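Local coordinates for protein endo-alpha-(1->5)-L-arabinanase (Bacillus licheniformis, PDB 6B7K) that probably catalyses the endohydrolysis of (1->5)-alpha-arabinofuranosidic linkages in arabinans as a calcium-binding glycoside hydrolase of family 43, at residues R129-S132 with G133-F136; A278-G282 with V283-L287; Y292-S295 with Q296-T300. All coordinates share one frame; numbering follows the deposited sequence.

All three contacts are local turns at strand ends, and their centres lie about 19 to 21 Å from the centre of the chain. Contact 1 is a surface contact. Contacts 2 and 3 are partly buried and share strand 284-293: contact 2 leads into it, and contact 3 turns out of it into strand 299-300. Their centres are about 28 Å apart, and contact 1 lies across the chain's centre from contact 3. The chemistry differs with place. In contact 1 an aspartate holds a backbone N-H and, weakly, a hydroxyl. In contact 2 an aspartate makes a long salt bridge to a lysine. In contact 3 an aspartate gathers two backbone N-H groups beside a tryptophan-proline packing.

Contact 1 of 3, residues R129-S132 with G133-F136; sequences RSTS and GDQF
The carboxylate of Asp-134 folds back over Thr-131. Asp-134 OD2 accepts the backbone N of Thr-131 at 3.1 Å, with an N-H...O angle of 157°. That donor comes from above the carboxylate plane. Asp-134 OD1 takes a weak bond from Thr-131 OG1 at 3.3 Å. With CG beside its own backbone N (chi1 -55°), the acid leans over the turn. Asp-134 N also bonds to Thr-131 O at 3.1 Å and closes a type I beta turn. Putting an alanine here would probably leave Thr-131 N without its side-chain acceptor and Thr-131 OG1 without its weak partner. The packed part is at the ring. Asp-134 CB lies above one face of the Phe-136 ring, offset toward its rim. Phe-136 CE1 reaches Ser-130 CB at 3.5 Å, and Arg-129 O lies at the ring edge. Ser-130 is buried, and its OG bonds to Asn-104 O and Ala-138 N. The turn tip is the loose side: Ser-132 and Gly-133 are exposed to solvent. The following loop carries the predicted substrate-binding residue Asn-137, on which Ser-130 packs, and Phe-136 in it touches Ser-160. The turn ends strand 122-130, the outermost strand of its antiparallel sheet, and starts the loop to strand 142-145.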
loop_
_atom_site.group_PDB
_atom_site.type_symbol
_atom_site.label_atom_id
_atom_site.label_comp_id
_atom_site.label_asym_id
_atom_site.label_seq_id
_atom_site.Cartn_x
_atom_site.Cartn_y
_atom_site.Cartn_z
ATOM N N ARG A 129 12.727 -6.931 8.519
ATOM C CA ARG A 129 12.138 -7.029 9.845
ATOM C C ARG A 129 12.334 -5.727 10.613
ATOM O O ARG A 129 13.273 -4.967 10.357
ATOM C CB ARG A 129 12.748 -8.197 10.633
ATOM C CG ARG A 129 12.061 -8.485 11.966
ATOM C CD ARG A 129 12.719 -9.619 12.733
ATOM N NE ARG A 129 14.002 -9.245 13.319
ATOM C CZ ARG A 129 15.184 -9.527 12.778
ATOM N NH1 ARG A 129 15.248 -10.188 11.629
ATOM N NH2 ARG A 129 16.301 -9.149 13.385
ATOM N N SER A 130 11.427 -5.470 11.555
ATOM C CA SER A 130 11.549 -4.361 12.492
ATOM C C SER A 130 11.283 -4.875 13.899
ATOM O O SER A 130 10.303 -5.591 14.127
ATOM C CB SER A 130 10.582 -3.222 12.148
ATOM O OG SER A 130 9.233 -3.619 12.320
ATOM N N THR A 131 12.155 -4.518 14.833
ATOM C CA THR A 131 12.008 -4.878 16.235
ATOM C C THR A 131 11.760 -3.624 17.068
ATOM O O THR A 131 11.665 -2.506 16.552
ATOM C CB THR A 131 13.243 -5.630 16.738
ATOM O OG1 THR A 131 14.415 -4.835 16.511
ATOM C CG2 THR A 131 13.389 -6.963 16.018
ATOM N N SER A 132 11.657 -3.823 18.384
ATOM C CA SER A 132 11.439 -2.701 19.289
ATOM C C SER A 132 12.613 -1.730 19.304
ATOM O O SER A 132 12.423 -0.552 19.620
ATOM C CB SER A 132 11.166 -3.216 20.702
ATOM O OG SER A 132 10.891 -2.146 21.587
ATOM N N GLY A 133 13.820 -2.195 18.969
ATOM C CA GLY A 133 14.960 -1.301 18.888
ATOM C C GLY A 133 14.964 -0.397 17.675
ATOM O O GLY A 133 15.577 0.674 17.721
ATOM N N ASP A 134 14.286 -0.797 16.603
ATOM C CA ASP A 134 14.265 -0.030 15.368
ATOM C C ASP A 134 13.330 1.173 15.489
ATOM O O ASP A 134 12.398 1.196 16.299
ATOM C CB ASP A 134 13.830 -0.912 14.197
ATOM C CG ASP A 134 14.679 -2.160 14.062
ATOM O OD1 ASP A 134 15.652 -2.300 14.828
ATOM O OD2 ASP A 134 14.372 -3.005 13.194
ATOM N N GLN A 135 13.593 2.183 14.660
ATOM C CA GLN A 135 12.805 3.409 14.644
ATOM C C GLN A 135 11.835 3.465 13.469
ATOM O O GLN A 135 11.413 4.557 13.072
ATOM C CB GLN A 135 13.726 4.631 14.627
ATOM C CG GLN A 135 14.768 4.652 15.735
ATOM C CD GLN A 135 14.167 4.828 17.115
ATOM O OE1 GLN A 135 12.971 5.090 17.260
ATOM N NE2 GLN A 135 14.998 4.688 18.142
ATOM N N PHE A 136 11.482 2.315 12.902
ATOM C CA PHE A 136 10.527 2.238 11.806
ATOM C C PHE A 136 9.580 1.074 12.072
ATOM O O PHE A 136 9.638 0.423 13.118
ATOM C CB PHE A 136 11.239 2.088 10.456
ATOM C CG PHE A 136 12.165 0.906 10.386
ATOM C CD1 PHE A 136 11.711 -0.320 9.933
ATOM C CD2 PHE A 136 13.493 1.024 10.775
ATOM C CE1 PHE A 136 12.560 -1.408 9.868
ATOM C CE2 PHE A 136 14.347 -0.062 10.711
ATOM C CZ PHE A 136 13.880 -1.278 10.258
#

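Contact 2 of 3, residues A278-G282 with V283-L287; sequences ALDNG and VSKLL
Val-283 lays its CG1 methyl over the backbone and side chain of Asp-280. Val-283 CG1 is 3.1 Å from Asp-280 O and 3.2 Å from Asp-280 OD2. The two side chains cross obliquely. This methyl sits between the valine's own N and carbonyl carbon (chi1 47°), which turns it back toward the aspartate. Val-283 N points almost straight at Asp-280 O, at 170°, but the bond is long and weak at 3.5 Å. Asp-280 has a second partner. Asp-280 OD2 forms a salt bridge with Lys-285 NZ at 3.4 Å, also weak as a hydrogen bond. The lysine chain bends at its second torsion (chi2 -65°) and meets the acid at about a right angle. OD2 therefore lies near both a methyl and an ammonium group. Asp-280 is exposed, so solvent probably weakens the bridge. Gly-282 is buried on the turn. Lys-285 also packs on Trp-257 of strand 257-266, and Val-283 touches Phe-20.

From the end of the turn, backbone bonds join Val-283 to Asp-277, and in the strand Lys-285 to Ala-275 and Leu-287 to Arg-273. The CB of Ser-284 is directed away from the turn, and its OG bonds to Ile-21 O. Its side chain is about 8 Å from that of Asp-23, the predicted proton acceptor. Asn-281 and Gly-282 both have positive phi, as a type I' beta turn requires. Here that turn lies in the connection between antiparallel strands 270-277 and 284-293, within one blade of the five-bladed beta-propeller of family 43.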
loop_
_atom_site.group_PDB
_atom_site.type_symbol
_atom_site.label_atom_id
_atom_site.label_comp_id
_atom_site.label_asym_id
_atom_site.label_seq_id
_atom_site.Cartn_x
_atom_site.Cartn_y
_atom_site.Cartn_z
ATOM N N ALA A 278 -20.201 6.042 5.698
ATOM C CA ALA A 278 -21.013 6.633 6.755
ATOM C C ALA A 278 -22.461 6.162 6.705
ATOM O O ALA A 278 -23.192 6.338 7.685
ATOM C CB ALA A 278 -20.961 8.160 6.675
ATOM N N LEU A 279 -22.893 5.572 5.592
ATOM C CA LEU A 279 -24.241 5.043 5.462
ATOM C C LEU A 279 -24.308 3.548 5.749
ATOM O O LEU A 279 -25.302 2.901 5.406
ATOM C CB LEU A 279 -24.793 5.342 4.068
ATOM C CG LEU A 279 -25.054 6.815 3.744
ATOM C CD1 LEU A 279 -25.651 6.968 2.352
ATOM C CD2 LEU A 279 -25.962 7.442 4.791
ATOM N N ASP A 280 -23.277 2.987 6.376
ATOM C CA ASP A 280 -23.260 1.560 6.671
ATOM C C ASP A 280 -22.384 1.285 7.892
ATOM O O ASP A 280 -21.570 0.360 7.907
ATOM C CB ASP A 280 -22.791 0.762 5.453
ATOM C CG ASP A 280 -23.207 -0.695 5.520
ATOM O OD1 ASP A 280 -24.377 -0.955 5.864
ATOM O OD2 ASP A 280 -22.375 -1.577 5.219
ATOM N N ASN A 281 -22.545 2.096 8.936
ATOM C CA ASN A 281 -21.852 1.928 10.216
ATOM C C ASN A 281 -20.334 2.002 10.083
ATOM O O ASN A 281 -19.610 1.509 10.953
ATOM C CB ASN A 281 -22.249 0.614 10.903
ATOM C CG ASN A 281 -23.726 0.547 11.229
ATOM O OD1 ASN A 281 -24.538 1.264 10.642
ATOM N ND2 ASN A 281 -24.085 -0.323 12.167
ATOM N N GLY A 282 -19.830 2.600 9.006
ATOM C CA GLY A 282 -18.407 2.856 8.899
ATOM C C GLY A 282 -17.546 1.693 8.483
ATOM O O GLY A 282 -16.333 1.729 8.706
ATOM N N VAL A 283 -18.129 0.656 7.886
ATOM C CA VAL A 283 -17.325 -0.442 7.375
ATOM C C VAL A 283 -16.579 0.023 6.130
ATOM O O VAL A 283 -17.138 0.711 5.265
ATOM C CB VAL A 283 -18.216 -1.665 7.100
ATOM C CG1 VAL A 283 -19.445 -1.257 6.332
ATOM C CG2 VAL A 283 -17.452 -2.731 6.346
ATOM N N SER A 284 -15.297 -0.327 6.050
ATOM C CA SER A 284 -14.457 0.131 4.950
ATOM C C SER A 284 -14.824 -0.583 3.655
ATOM O O SER A 284 -14.843 -1.816 3.594
ATOM C CB SER A 284 -12.983 -0.100 5.281
ATOM O OG SER A 284 -12.739 -1.460 5.589
ATOM N N LYS A 285 -15.108 0.198 2.617
ATOM C CA LYS A 285 -15.448 -0.306 1.296
ATOM C C LYS A 285 -14.311 -0.014 0.322
ATOM O O LYS A 285 -13.312 0.626 0.661
ATOM C CB LYS A 285 -16.760 0.312 0.805
ATOM C CG LYS A 285 -17.905 0.206 1.794
ATOM C CD LYS A 285 -18.290 -1.239 2.029
ATOM C CE LYS A 285 -19.541 -1.335 2.878
ATOM N NZ LYS A 285 -20.035 -2.735 2.968
ATOM N N LEU A 286 -14.475 -0.491 -0.907
ATOM C CA LEU A 286 -13.503 -0.284 -1.971
ATOM C C LEU A 286 -13.918 0.910 -2.818
ATOM O O LEU A 286 -15.058 0.977 -3.291
ATOM C CB LEU A 286 -13.376 -1.535 -2.841
ATOM C CG LEU A 286 -12.438 -1.440 -4.046
ATOM C CD1 LEU A 286 -11.023 -1.119 -3.594
ATOM C CD2 LEU A 286 -12.473 -2.728 -4.854
ATOM N N LEU A 287 -12.998 1.852 -3.003
ATOM C CA LEU A 287 -13.219 3.025 -3.839
ATOM C C LEU A 287 -12.134 3.073 -4.903
ATOM O O LEU A 287 -10.941 3.070 -4.580
ATOM C CB LEU A 287 -13.220 4.310 -3.010
ATOM C CG LEU A 287 -14.511 4.611 -2.248
ATOM C CD1 LEU A 287 -14.491 6.032 -1.716
ATOM C CD2 LEU A 287 -15.720 4.386 -3.144
#

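Contact 3 of 3, residues Y292-S295 with Q296-T300; sequences YWDS and QGWPT
Asp-294 OD1 accepts two backbone N-H groups, Trp-298 N at 2.7 Å and Gln-296 N at 3.0 Å. They reach OD1 from opposite faces of the carboxylate plane. The bond to Gln-296 N makes an Asx turn. The carboxyl group can do this because CG sits between the residue's own N and carbonyl carbon (chi1 58°), directed into the turn. The acid and the Trp-298 side chain run side by side, their planes 83° apart, with OD1 at the edge of the indole. On the sheet face that carries Trp-293 and Pro-299, Trp-293 CZ3 packs on Pro-299 CG at 3.4 Å. Gly-297 O lies at the edge of the Trp-293 ring.

The backbone positions these groups. Gly-297 N bonds to Asp-294 O at 3.2 Å and closes a type I turn. Asp-294 N bonds to Trp-298 O in the carbonyl plane. With these two bonds and positive phi at Gly-297, the hairpin loop is a type I turn with a G1 bulge. Tyr-292 and Thr-300 form the hydrogen-bonded pair beyond it. Tyr-292 N meets Thr-300 O at 2.8 Å, nearly along the C=O axis. Thr-300 N returns a bond to Tyr-292 O.

Further out, Trp-293 NE1 bonds to Asn-268 O, and its ring meets Tyr-204 edge-to-face and Lys-199 by cation-pi. Arg-226 makes a cation-pi contact with Trp-298 and bonds to Gln-296 O. Asp-294 thus holds the turn backbone by hydrogen bonds, while Trp-293 and Pro-299 join the hairpin to strand 202-209 by aromatic and apolar contact.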
loop_
_atom_site.group_PDB
_atom_site.type_symbol
_atom_site.label_atom_id
_atom_site.label_comp_id
_atom_site.label_asym_id
_atom_site.label_seq_id
_atom_site.Cartn_x
_atom_site.Cartn_y
_atom_site.Cartn_z
ATOM N N TYR A 292 -6.021 11.180 -13.001
ATOM C CA TYR A 292 -5.580 12.067 -14.066
ATOM C C TYR A 292 -4.441 12.942 -13.559
ATOM O O TYR A 292 -4.015 12.845 -12.405
ATOM C CB TYR A 292 -6.742 12.916 -14.585
ATOM C CG TYR A 292 -7.913 12.083 -15.039
ATOM C CD1 TYR A 292 -7.938 11.520 -16.309
ATOM C CD2 TYR A 292 -8.986 11.844 -14.192
ATOM C CE1 TYR A 292 -9.004 10.751 -16.726
ATOM C CE2 TYR A 292 -10.056 11.076 -14.598
ATOM C CZ TYR A 292 -10.062 10.530 -15.865
ATOM O OH TYR A 292 -11.131 9.763 -16.265
ATOM N N TRP A 293 -3.937 13.797 -14.445
ATOM C CA TRP A 293 -2.789 14.639 -14.142
ATOM C C TRP A 293 -3.006 16.008 -14.771
ATOM O O TRP A 293 -3.352 16.102 -15.954
ATOM C CB TRP A 293 -1.491 13.996 -14.650
ATOM C CG TRP A 293 -1.394 12.522 -14.330
ATOM C CD1 TRP A 293 -2.007 11.499 -14.995
ATOM C CD2 TRP A 293 -0.648 11.914 -13.265
ATOM N NE1 TRP A 293 -1.690 10.297 -14.413
ATOM C CE2 TRP A 293 -0.859 10.523 -13.349
ATOM C CE3 TRP A 293 0.177 12.410 -12.251
ATOM C CZ2 TRP A 293 -0.271 9.622 -12.462
ATOM C CZ3 TRP A 293 0.761 11.512 -11.373
ATOM C CH2 TRP A 293 0.532 10.136 -11.482
ATOM N N ASP A 294 -2.810 17.064 -13.980
ATOM C CA ASP A 294 -3.128 18.415 -14.432
ATOM C C ASP A 294 -2.079 18.943 -15.405
ATOM O O ASP A 294 -1.274 18.172 -15.939
ATOM C CB ASP A 294 -3.281 19.363 -13.235
ATOM C CG ASP A 294 -2.038 19.424 -12.355
ATOM O OD1 ASP A 294 -0.958 18.962 -12.781
ATOM O OD2 ASP A 294 -2.147 19.940 -11.221
ATOM N N SER A 295 -2.082 20.256 -15.639
ATOM C CA SER A 295 -1.133 20.847 -16.576
ATOM C C SER A 295 0.304 20.771 -16.077
ATOM O O SER A 295 1.231 20.865 -16.889
ATOM C CB SER A 295 -1.507 22.304 -16.857
ATOM O OG SER A 295 -2.770 22.392 -17.494
ATOM N N GLN A 296 0.512 20.600 -14.772
ATOM C CA GLN A 296 1.846 20.495 -14.199
ATOM C C GLN A 296 2.238 19.058 -13.887
ATOM O O GLN A 296 3.273 18.836 -13.251
ATOM C CB GLN A 296 1.956 21.345 -12.930
ATOM C CG GLN A 296 1.990 22.843 -13.171
ATOM C CD GLN A 296 0.642 23.398 -13.576
ATOM O OE1 GLN A 296 -0.401 22.852 -13.215
ATOM N NE2 GLN A 296 0.656 24.482 -14.341
ATOM N N GLY A 297 1.439 18.083 -14.311
ATOM C CA GLY A 297 1.745 16.691 -14.058
ATOM C C GLY A 297 1.386 16.188 -12.679
ATOM O O GLY A 297 1.750 15.057 -12.339
ATOM N N TRP A 298 0.683 16.985 -11.872
ATOM C CA TRP A 298 0.299 16.542 -10.541
ATOM C C TRP A 298 -0.938 15.646 -10.604
ATOM O O TRP A 298 -1.804 15.832 -11.461
ATOM C CB TRP A 298 0.018 17.739 -9.640
ATOM C CG TRP A 298 1.226 18.574 -9.359
ATOM C CD1 TRP A 298 1.613 19.702 -10.018
ATOM C CD2 TRP A 298 2.209 18.348 -8.340
ATOM N NE1 TRP A 298 2.773 20.194 -9.475
ATOM C CE2 TRP A 298 3.159 19.381 -8.442
ATOM C CE3 TRP A 298 2.375 17.374 -7.350
ATOM C CZ2 TRP A 298 4.260 19.469 -7.591
ATOM C CZ3 TRP A 298 3.469 17.462 -6.508
ATOM C CH2 TRP A 298 4.396 18.502 -6.633
ATOM N N PRO A 299 -1.045 14.673 -9.700
ATOM C CA PRO A 299 -2.192 13.754 -9.738
ATOM C C PRO A 299 -3.465 14.442 -9.266
ATOM O O PRO A 299 -3.483 15.094 -8.220
ATOM C CB PRO A 299 -1.780 12.623 -8.783
ATOM C CG PRO A 299 -0.325 12.861 -8.468
ATOM C CD PRO A 299 -0.089 14.320 -8.640
ATOM N N THR A 300 -4.531 14.298 -10.053
ATOM C CA THR A 300 -5.854 14.782 -9.686
ATOM C C THR A 300 -6.887 13.737 -10.085
ATOM O O THR A 300 -6.610 12.824 -10.868
ATOM C CB THR A 300 -6.192 16.127 -10.352
ATOM O OG1 THR A 300 -6.249 15.959 -11.774
ATOM C CG2 THR A 300 -5.155 17.191 -10.010
#